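Local coordinates for protein YlmD (Geobacillus stearothermophilus, PDB 6T1B) that cleaves adenosine, inosine and S-methyl-5'-thioadenosine with phosphate to the free base and a ribose 1-phosphate, and also deaminates adenosine, at residues A[139-144]-A[264-269]; A[75-80]-A[119-124]; A[127-132]-A[172-177]. All blocks are in the same frame, centred on the assembly; numbering follows the deposited sequence.

Contact 1 of 3, residues A[139-144]-A[264-269]. With NOS (inosine), chain B.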
loop_
_atom_site.group_PDB
_atom_site.type_symbol
_atom_site.label_atom_id
_atom_site.label_comp_id
_atom_site.label_asym_id
_atom_site.label_seq_id
_atom_site.Cartn_x
_atom_site.Cartn_y
_atom_site.Cartn_z
ATOM N N VAL A 139 -13.643 -1.451 -0.719
ATOM C CA VAL A 139 -12.329 -0.860 -0.531
ATOM C C VAL A 139 -11.311 -1.967 -0.759
ATOM O O VAL A 139 -11.577 -3.146 -0.472
ATOM C CB VAL A 139 -12.135 -0.207 0.860
ATOM C CG1 VAL A 139 -13.065 0.983 1.034
ATOM C CG2 VAL A 139 -12.300 -1.236 1.996
ATOM N N GLY A 140 -10.120 -1.580 -1.213
ATOM C CA GLY A 140 -9.054 -2.537 -1.422
ATOM C C GLY A 140 -7.715 -1.893 -1.162
ATOM O O GLY A 140 -7.575 -0.661 -1.209
ATOM N N LEU A 141 -6.722 -2.750 -0.932
ATOM C CA LEU A 141 -5.379 -2.260 -0.683
ATOM C C LEU A 141 -4.402 -3.311 -1.168
ATOM O O LEU A 141 -4.512 -4.499 -0.818
ATOM C CB LEU A 141 -5.191 -1.996 0.822
ATOM C CG LEU A 141 -3.851 -1.445 1.290
ATOM C CD1 LEU A 141 -3.445 -0.177 0.586
ATOM C CD2 LEU A 141 -3.936 -1.232 2.813
ATOM N N ALA A 142 -3.415 -2.880 -1.947
ATOM C CA ALA A 142 -2.406 -3.771 -2.499
ATOM C C ALA A 142 -1.006 -3.232 -2.271
ATOM O O ALA A 142 -0.790 -2.018 -2.227
ATOM C CB ALA A 142 -2.633 -3.993 -4.005
ATOM N N HIS A 143 -0.070 -4.173 -2.143
ATOM C CA HIS A 143 1.348 -3.941 -1.910
ATOM C C HIS A 143 2.070 -4.312 -3.195
ATOM O O HIS A 143 2.070 -5.478 -3.596
ATOM C CB HIS A 143 1.763 -4.845 -0.739
ATOM C CG HIS A 143 3.223 -5.105 -0.619
ATOM N ND1 HIS A 143 3.772 -6.341 -0.891
ATOM C CD2 HIS A 143 4.245 -4.332 -0.169
ATOM C CE1 HIS A 143 5.068 -6.308 -0.658
ATOM N NE2 HIS A 143 5.384 -5.103 -0.200
ATOM N N ALA A 144 2.685 -3.318 -3.845
ATOM C CA ALA A 144 3.348 -3.537 -5.121
ATOM C C ALA A 144 4.783 -3.038 -5.098
ATOM O O ALA A 144 5.046 -1.858 -5.328
ATOM C CB ALA A 144 2.581 -2.851 -6.255
ATOM N N MET A 264 5.805 1.371 7.877
ATOM C CA MET A 264 4.568 2.110 8.015
ATOM C C MET A 264 3.397 1.168 7.721
ATOM O O MET A 264 3.562 0.140 7.072
ATOM C CB MET A 264 4.509 3.252 7.015
ATOM C CG MET A 264 5.543 4.356 7.178
ATOM S SD MET A 264 7.154 4.051 6.438
ATOM C CE MET A 264 6.782 4.185 4.683
ATOM N N LEU A 265 2.212 1.537 8.200
ATOM C CA LEU A 265 0.999 0.806 7.871
ATOM C C LEU A 265 0.167 1.681 6.940
ATOM O O LEU A 265 -0.118 2.843 7.272
ATOM C CB LEU A 265 0.162 0.541 9.109
ATOM C CG LEU A 265 -0.914 -0.526 8.982
ATOM C CD1 LEU A 265 -0.245 -1.913 9.035
ATOM C CD2 LEU A 265 -1.990 -0.358 10.020
ATOM N N ALA A 266 -0.203 1.123 5.803
ATOM C CA ALA A 266 -1.268 1.660 4.964
ATOM C C ALA A 266 -2.554 0.970 5.379
ATOM O O ALA A 266 -2.567 -0.233 5.669
ATOM C CB ALA A 266 -1.002 1.352 3.495
ATOM N N PHE A 267 -3.639 1.732 5.410
ATOM C CA PHE A 267 -4.880 1.165 5.902
ATOM C C PHE A 267 -6.050 1.764 5.150
ATOM O O PHE A 267 -5.997 2.912 4.684
ATOM C CB PHE A 267 -5.047 1.369 7.410
ATOM C CG PHE A 267 -4.853 2.792 7.846
ATOM C CD1 PHE A 267 -5.910 3.688 7.869
ATOM C CD2 PHE A 267 -3.595 3.247 8.216
ATOM C CE1 PHE A 267 -5.713 4.997 8.265
ATOM C CE2 PHE A 267 -3.413 4.554 8.616
ATOM C CZ PHE A 267 -4.460 5.432 8.615
ATOM N N ILE A 268 -7.089 0.960 4.987
ATOM C CA ILE A 268 -8.360 1.463 4.469
ATOM C C ILE A 268 -9.498 0.612 5.017
ATOM O O ILE A 268 -9.418 -0.623 5.065
ATOM C CB ILE A 268 -8.354 1.527 2.927
ATOM C CG1 ILE A 268 -9.616 2.209 2.385
ATOM C CG2 ILE A 268 -8.215 0.131 2.294
ATOM C CD1 ILE A 268 -9.527 2.577 0.897
ATOM N N GLY A 269 -10.589 1.279 5.377
ATOM C CA GLY A 269 -11.778 0.606 5.872
ATOM C C GLY A 269 -12.920 1.594 5.956
ATOM O O GLY A 269 -12.718 2.804 5.802
HETATM N N9 NOS B . 7.135 -7.347 6.749
HETATM C C4 NOS B . 5.802 -7.429 6.909
HETATM N N3 NOS B . 4.673 -7.656 5.975
HETATM C C2 NOS B . 3.336 -7.732 6.492
HETATM N N1 NOS B . 3.066 -7.591 7.894
HETATM C C6 NOS B . 4.103 -7.373 8.830
HETATM O O6 NOS B . 3.810 -7.249 9.988
HETATM C C5 NOS B . 5.529 -7.294 8.249
HETATM N N7 NOS B . 6.657 -7.078 8.851
HETATM C C8 NOS B . 7.648 -7.117 7.962
HETATM C "C5'" NOS B . 6.215 -5.348 3.054
HETATM O "O5'" NOS B . 6.617 -4.127 2.438
HETATM C "C4'" NOS B . 7.411 -6.185 3.428
HETATM O "O4'" NOS B . 7.588 -6.111 4.861
HETATM C "C1'" NOS B . 7.731 -7.408 5.402
HETATM C "C2'" NOS B . 7.090 -8.368 4.404
HETATM O "O2'" NOS B . 7.708 -9.645 4.477
HETATM C "C3'" NOS B . 7.332 -7.669 3.066
HETATM O "O3'" NOS B . 8.598 -8.089 2.528
#
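Val139 and Leu141 pack on Ile268 and Ala266 where two beta sheets of the YfiH/LACC1 fold lie face to face. Strand 138-144 belongs to one sheet and strand 264-269 to the other. The two segments run nearly antiparallel, with their axes 6.8 Å apart at the closest point. The backbones are too far apart to pair, so side chains make the contact, with some backbone atoms.

The apolar contacts come first. The Val139 and Ile268 side chains pass alongside each other, pointing opposite ways. CB of Val139 meets CG1 of Ile268 at 3.8 Å, and CD1 of Ile268 lies equally near that CB. Ile268 CG1 stands opposite its own backbone N (chi1 -173°), which extends this arm along Val139. The other branch, CG2, turns to Leu141 and lies 4.0 Å from Leu141 CB. Both methyl groups of Leu141 reach the single methyl of Ala266. Tyr130 and Phe123 also touch Ala266, so the small residue is covered from several parts of the fold.

The polar and metal contacts are those of His143, which lies further along strand 138-144, does not touch segment 264-269, and faces the catalytic zinc and inosine. It binds the zinc through NE2, together with His81 and Cys126. Its ND1 is hydrogen-bonded to Asp108 OD2, which fixes the rotation of the ring. The inosine hydroxyl O5' approaches obliquely, 3.1 Å from His143 NE2. With a leucine in place of His143, the zinc would probably be left with two protein ligands and Asp108 without its ring partner.

Contacts between side chain and backbone complete the packing. Ile268 CG2 lies 3.6 Å from the carbonyl O of Gly140. Leu141 CD2 lies against the opposing main chain, 3.3 Å from Ala266 O.

Contact 2 of 3, residues A[75-80]-A[119-124]. With NOS (inosine), chain B.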
loop_
_atom_site.group_PDB
_atom_site.type_symbol
_atom_site.label_atom_id
_atom_site.label_comp_id
_atom_site.label_asym_id
_atom_site.label_seq_id
_atom_site.Cartn_x
_atom_site.Cartn_y
_atom_site.Cartn_z
ATOM N N VAL A 75 -7.419 -6.554 9.354
ATOM C CA VAL A 75 -7.037 -7.762 8.628
ATOM C C VAL A 75 -5.731 -7.481 7.906
ATOM O O VAL A 75 -5.632 -6.495 7.175
ATOM C CB VAL A 75 -8.100 -8.190 7.609
ATOM C CG1 VAL A 75 -7.668 -9.485 6.943
ATOM C CG2 VAL A 75 -9.457 -8.356 8.257
ATOM N N CYS A 76 -4.741 -8.346 8.122
ATOM C CA CYS A 76 -3.417 -8.245 7.544
ATOM C C CYS A 76 -3.152 -9.479 6.687
ATOM O O CYS A 76 -3.807 -10.526 6.834
ATOM C CB CYS A 76 -2.370 -8.166 8.662
ATOM S SG CYS A 76 -2.548 -6.699 9.724
ATOM N N CYS A 77 -2.140 -9.365 5.836
ATOM C CA CYS A 77 -1.723 -10.473 4.987
ATOM C C CYS A 77 -0.214 -10.651 5.018
ATOM O O CYS A 77 0.532 -9.805 5.505
ATOM C CB CYS A 77 -2.237 -10.305 3.556
ATOM S SG CYS A 77 -1.670 -8.850 2.669
ATOM N N GLU A 78 0.219 -11.808 4.525
ATOM C CA GLU A 78 1.610 -12.205 4.658
ATOM C C GLU A 78 2.539 -11.308 3.867
ATOM O O GLU A 78 3.687 -11.103 4.276
ATOM C CB GLU A 78 1.786 -13.638 4.188
ATOM C CG GLU A 78 3.148 -14.190 4.441
ATOM C CD GLU A 78 3.287 -15.648 3.999
ATOM O OE1 GLU A 78 4.416 -16.205 4.206
ATOM O OE2 GLU A 78 2.329 -16.264 3.482
ATOM N N GLN A 79 2.099 -10.806 2.714
ATOM C CA GLN A 79 2.898 -9.930 1.845
ATOM C C GLN A 79 4.171 -10.621 1.356
ATOM O O GLN A 79 5.290 -10.287 1.745
ATOM C CB GLN A 79 3.180 -8.583 2.512
ATOM C CG GLN A 79 1.913 -7.803 2.805
ATOM C CD GLN A 79 2.136 -6.432 3.420
ATOM O OE1 GLN A 79 1.557 -6.101 4.446
ATOM N NE2 GLN A 79 2.933 -5.610 2.752
ATOM N N VAL A 80 3.964 -11.562 0.435
ATOM C CA VAL A 80 5.043 -12.385 -0.087
ATOM C C VAL A 80 5.682 -11.842 -1.354
ATOM O O VAL A 80 6.503 -12.531 -1.974
ATOM C CB VAL A 80 4.583 -13.844 -0.302
ATOM C CG1 VAL A 80 4.136 -14.432 1.026
ATOM C CG2 VAL A 80 3.496 -13.934 -1.373
ATOM N N LEU A 119 -8.452 -2.974 6.423
ATOM C CA LEU A 119 -7.377 -3.629 5.702
ATOM C C LEU A 119 -6.090 -2.920 6.082
ATOM O O LEU A 119 -6.039 -1.680 6.074
ATOM C CB LEU A 119 -7.607 -3.520 4.197
ATOM C CG LEU A 119 -9.006 -3.987 3.752
ATOM C CD1 LEU A 119 -9.105 -3.817 2.241
ATOM C CD2 LEU A 119 -9.323 -5.373 4.157
ATOM N N ALA A 120 -5.035 -3.675 6.368
ATOM C CA ALA A 120 -3.832 -3.095 6.947
ATOM C C ALA A 120 -2.617 -3.821 6.384
ATOM O O ALA A 120 -2.416 -5.012 6.662
ATOM C CB ALA A 120 -3.906 -3.205 8.472
ATOM N N LEU A 121 -1.793 -3.094 5.611
ATOM C CA LEU A 121 -0.605 -3.638 4.968
ATOM C C LEU A 121 0.616 -2.768 5.300
ATOM O O LEU A 121 0.483 -1.554 5.506
ATOM C CB LEU A 121 -0.785 -3.745 3.442
ATOM C CG LEU A 121 -1.558 -4.963 2.932
ATOM C CD1 LEU A 121 -3.058 -5.005 3.168
ATOM C CD2 LEU A 121 -1.279 -5.139 1.433
ATOM N N CYS A 122 1.787 -3.401 5.345
ATOM C CA CYS A 122 3.011 -2.743 5.758
ATOM C C CYS A 122 3.864 -2.325 4.577
ATOM O O CYS A 122 3.939 -3.064 3.580
ATOM C CB CYS A 122 3.824 -3.709 6.613
ATOM S SG CYS A 122 3.184 -3.942 8.283
ATOM N N PHE A 123 4.550 -1.179 4.718
ATOM C CA PHE A 123 5.290 -0.571 3.627
ATOM C C PHE A 123 6.537 0.134 4.137
ATOM O O PHE A 123 6.519 0.764 5.198
ATOM C CB PHE A 123 4.426 0.475 2.915
ATOM C CG PHE A 123 3.326 -0.139 2.156
ATOM C CD1 PHE A 123 3.536 -0.556 0.856
ATOM C CD2 PHE A 123 2.121 -0.409 2.759
ATOM C CE1 PHE A 123 2.532 -1.193 0.146
ATOM C CE2 PHE A 123 1.115 -1.055 2.048
ATOM C CZ PHE A 123 1.330 -1.451 0.749
ATOM N N ALA A 124 7.607 0.118 3.328
ATOM C CA ALA A 124 8.771 0.972 3.536
ATOM C C ALA A 124 9.565 1.115 2.234
ATOM O O ALA A 124 10.756 0.836 2.181
ATOM C CB ALA A 124 9.653 0.446 4.658
HETATM N N9 NOS B . 7.135 -7.347 6.749
HETATM C C4 NOS B . 5.802 -7.429 6.909
HETATM N N3 NOS B . 4.673 -7.656 5.975
HETATM C C2 NOS B . 3.336 -7.732 6.492
HETATM N N1 NOS B . 3.066 -7.591 7.894
HETATM C C6 NOS B . 4.103 -7.373 8.830
HETATM O O6 NOS B . 3.810 -7.249 9.988
HETATM C C5 NOS B . 5.529 -7.294 8.249
HETATM N N7 NOS B . 6.657 -7.078 8.851
HETATM C C8 NOS B . 7.648 -7.117 7.962
HETATM C "C5'" NOS B . 6.215 -5.348 3.054
HETATM O "O5'" NOS B . 6.617 -4.127 2.438
HETATM C "C4'" NOS B . 7.411 -6.185 3.428
HETATM O "O4'" NOS B . 7.588 -6.111 4.861
HETATM C "C1'" NOS B . 7.731 -7.408 5.402
HETATM C "C2'" NOS B . 7.090 -8.368 4.404
HETATM O "O2'" NOS B . 7.708 -9.645 4.477
HETATM C "C3'" NOS B . 7.332 -7.669 3.066
HETATM O "O3'" NOS B . 8.598 -8.089 2.528
HETATM O O HOH W 1 -0.572 -6.984 6.087
#
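Gln79 turns CG opposite its own carbonyl carbon (chi1 -62°) and then runs straight on (chi2 -178°), which carries its amide to the backbone of Cys122. The amide makes a two-bond bridge there. Cys122 N donates to Gln79 OE1 at 2.9 Å, on a lone pair in the carbonyl plane and nearly straight at 169°. Gln79 NE2 donates to Cys122 O, also at 2.9 Å, and that oxygen lies in the amide plane. The two bonds fix the rotation of the amide and show which end is oxygen.

Inosine sits against the same groups. Its O5' donates to Cys122 O, so this carbonyl receives both the ribose hydroxyl and the Gln79 amide. Gln79 OE1 lies 3.2 Å from C2 of the base. The sulfur of Cys122 lies over the face of the base, 3.6 Å from its C6. Gln79 is part of the inosine pocket, and its amide is positioned there by Cys122.

A water bridges the two segments. It accepts from Cys77 N and lies 2.8 Å from both Gln79 OE1 and Ala120 O. Nearby, Cys77 SG packs on CG and CD2 of Leu121.

Further back, Ala120 N donates to Val75 O in a short parallel pairing. Here strand 74-75 forms one edge of a mixed sheet, beside strand 118-123. On the other side of strand 118-123 lies strand 264-269, whose Leu265 touches Ala120 and Cys122. Leu121 faces strands 109-112 and 138-144 of the second sheet, through Leu110 and Leu141.

Contact 3 of 3, residues A[127-132]-A[172-177]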
loop_
_atom_site.group_PDB
_atom_site.type_symbol
_atom_site.label_atom_id
_atom_site.label_comp_id
_atom_site.label_asym_id
_atom_site.label_seq_id
_atom_site.Cartn_x
_atom_site.Cartn_y
_atom_site.Cartn_z
ATOM N N VAL A 127 5.021 0.255 -3.324
ATOM C CA VAL A 127 3.883 1.106 -3.625
ATOM C C VAL A 127 2.613 0.642 -2.923
ATOM O O VAL A 127 2.158 -0.491 -3.145
ATOM C CB VAL A 127 3.631 1.188 -5.145
ATOM C CG1 VAL A 127 2.476 2.136 -5.420
ATOM C CG2 VAL A 127 4.885 1.612 -5.864
ATOM N N PRO A 128 2.006 1.484 -2.071
ATOM C CA PRO A 128 0.675 1.159 -1.531
ATOM C C PRO A 128 -0.393 1.646 -2.498
ATOM O O PRO A 128 -0.430 2.836 -2.852
ATOM C CB PRO A 128 0.640 1.916 -0.195
ATOM C CG PRO A 128 1.544 3.092 -0.382
ATOM C CD PRO A 128 2.508 2.771 -1.533
ATOM N N ILE A 129 -1.254 0.747 -2.940
ATOM C CA ILE A 129 -2.290 1.086 -3.910
ATOM C C ILE A 129 -3.634 0.922 -3.210
ATOM O O ILE A 129 -4.008 -0.189 -2.816
ATOM C CB ILE A 129 -2.205 0.231 -5.183
ATOM C CG1 ILE A 129 -0.802 0.188 -5.775
ATOM C CG2 ILE A 129 -3.179 0.817 -6.206
ATOM C CD1 ILE A 129 -0.695 -0.728 -6.957
ATOM N N TYR A 130 -4.340 2.037 -3.018
ATOM C CA TYR A 130 -5.629 2.061 -2.357
ATOM C C TYR A 130 -6.727 2.122 -3.413
ATOM O O TYR A 130 -6.650 2.929 -4.343
ATOM C CB TYR A 130 -5.761 3.321 -1.489
ATOM C CG TYR A 130 -4.695 3.553 -0.416
ATOM C CD1 TYR A 130 -3.405 3.945 -0.759
ATOM C CD2 TYR A 130 -5.007 3.452 0.938
ATOM C CE1 TYR A 130 -2.442 4.190 0.219
ATOM C CE2 TYR A 130 -4.067 3.693 1.905
ATOM C CZ TYR A 130 -2.775 4.056 1.542
ATOM O OH TYR A 130 -1.820 4.339 2.507
ATOM N N PHE A 131 -7.783 1.315 -3.226
ATOM C CA PHE A 131 -8.884 1.232 -4.166
ATOM C C PHE A 131 -10.197 1.515 -3.439
ATOM O O PHE A 131 -10.389 1.058 -2.301
ATOM C CB PHE A 131 -8.993 -0.179 -4.740
ATOM C CG PHE A 131 -7.805 -0.653 -5.525
ATOM C CD1 PHE A 131 -6.666 -1.120 -4.903
ATOM C CD2 PHE A 131 -7.853 -0.702 -6.898
ATOM C CE1 PHE A 131 -5.616 -1.601 -5.663
ATOM C CE2 PHE A 131 -6.799 -1.165 -7.648
ATOM C CZ PHE A 131 -5.691 -1.623 -7.032
ATOM N N VAL A 132 -11.107 2.199 -4.107
ATOM C CA VAL A 132 -12.436 2.386 -3.560
ATOM C C VAL A 132 -13.418 2.398 -4.712
ATOM O O VAL A 132 -13.151 2.956 -5.780
ATOM C CB VAL A 132 -12.532 3.669 -2.702
ATOM C CG1 VAL A 132 -12.320 4.922 -3.511
ATOM C CG2 VAL A 132 -13.846 3.704 -1.921
ATOM N N ILE A 172 -14.312 2.673 -10.259
ATOM C CA ILE A 172 -13.200 2.521 -9.333
ATOM C C ILE A 172 -12.381 3.797 -9.288
ATOM O O ILE A 172 -12.192 4.467 -10.314
ATOM C CB ILE A 172 -12.322 1.321 -9.748
ATOM C CG1 ILE A 172 -13.190 0.059 -9.756
ATOM C CG2 ILE A 172 -11.108 1.192 -8.844
ATOM C CD1 ILE A 172 -12.441 -1.185 -10.225
ATOM N N TYR A 173 -11.901 4.126 -8.102
ATOM C CA TYR A 173 -10.987 5.230 -7.858
ATOM C C TYR A 173 -9.794 4.680 -7.100
ATOM O O TYR A 173 -9.916 3.746 -6.299
ATOM C CB TYR A 173 -11.653 6.343 -7.053
ATOM C CG TYR A 173 -12.875 6.922 -7.711
ATOM C CD1 TYR A 173 -12.823 8.133 -8.390
ATOM C CD2 TYR A 173 -14.096 6.279 -7.626
ATOM C CE1 TYR A 173 -13.946 8.664 -8.988
ATOM C CE2 TYR A 173 -15.225 6.810 -8.222
ATOM C CZ TYR A 173 -15.147 7.996 -8.896
ATOM O OH TYR A 173 -16.291 8.510 -9.462
ATOM N N VAL A 174 -8.623 5.235 -7.385
ATOM C CA VAL A 174 -7.368 4.707 -6.864
ATOM C C VAL A 174 -6.527 5.841 -6.307
ATOM O O VAL A 174 -6.449 6.913 -6.916
ATOM C CB VAL A 174 -6.571 3.958 -7.957
ATOM C CG1 VAL A 174 -5.196 3.629 -7.432
ATOM C CG2 VAL A 174 -7.336 2.714 -8.418
ATOM N N ALA A 175 -5.879 5.606 -5.172
ATOM C CA ALA A 175 -4.824 6.490 -4.703
ATOM C C ALA A 175 -3.551 5.660 -4.634
ATOM O O ALA A 175 -3.546 4.569 -4.057
ATOM C CB ALA A 175 -5.141 7.079 -3.340
ATOM N N ILE A 176 -2.485 6.158 -5.252
ATOM C CA ILE A 176 -1.163 5.546 -5.175
ATOM C C ILE A 176 -0.401 6.357 -4.144
ATOM O O ILE A 176 -0.251 7.578 -4.306
ATOM C CB ILE A 176 -0.489 5.546 -6.549
ATOM C CG1 ILE A 176 -1.212 4.563 -7.469
ATOM C CG2 ILE A 176 0.985 5.206 -6.442
ATOM C CD1 ILE A 176 -0.857 4.712 -8.915
ATOM N N GLY A 177 0.006 5.717 -3.061
ATOM C CA GLY A 177 0.542 6.420 -1.918
ATOM C C GLY A 177 2.042 6.604 -1.952
ATOM O O GLY A 177 2.711 6.257 -2.937
#
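Val174 lies alongside Phe131, both pointing the same way, with its CG2 3.8 Å from CD2 of the ring. Its other branch, CG1, meets CG2 of Ile129 at 3.7 Å. This CG1 stands opposite the backbone N (chi1 171°), and the two branches thereby divide between Phe131 and Ile129. The same ring has CG2 of Ile172 at its edge. Further along, CG1 of Val127 meets CG2 of Ile176 at 3.6 Å, the two side chains crossing at a slant. Helices 153-163 and 219-229 cover this apolar face: Phe131 touches Met157, and Val174 touches Leu227.

Strands 127-133 and 173-176 are antiparallel neighbours inside a mixed six-stranded sheet. Tyr130 with Ala175 and Val132 with Tyr173 are hydrogen-bonded pairs, each closed by two backbone bonds. The non-hydrogen-bonded pair Phe131 with Val174 lies between them, and another, Ile129 with Ile176, lies beyond Tyr130 with Ala175. Gly177 N adds a further bond to Pro128 O, 2.9 Å long and nearly straight at 172°. Strand 138-144 borders strand 127-133 on its other side, and strand 237-239 borders strand 173-176.

The opposite face carries Tyr130, Val132, Tyr173 and Ala175. Ala175 O sits at the edge of the Tyr130 ring, 3.4 Å from CD1, while also accepting from Tyr130 N. The Tyr130 hydroxyl is hydrogen-bonded to Gly27 O, in the other large sheet. Val132 CG1 packs on CB of Tyr173 at 3.9 Å, and the Tyr173 ring stacks on His236. Gly177 passes close beside Pro128 and Tyr130, where a side chain would collide with Pro128 CG. Its CA lies 3.8 Å from that CG.

Overall arrangement
The three contacts form a layered core beside the nucleoside site. Contact 1 joins the two large sheets. Contact 2 extends its 264-269 side (centres about 7 Å apart) through a probable hydrogen bond from Ala266 N to Leu121 O, 2.8 Å. Contact 3 extends the 139-144 side (centres about 8 Å apart) through another probable one, from Phe131 N to Gly140 O, also 2.8 Å. Contacts 2 and 3, centres about 14 Å apart, meet where Phe123 CE1 lies 3.4 Å from Pro128 CA. Gln79 NE2 lies 3.4 Å from CG of the zinc ligand His143. Contacts 1 and 2 touch inosine; contact 3 does not, the Pro128 side chain being about 9 Å from it.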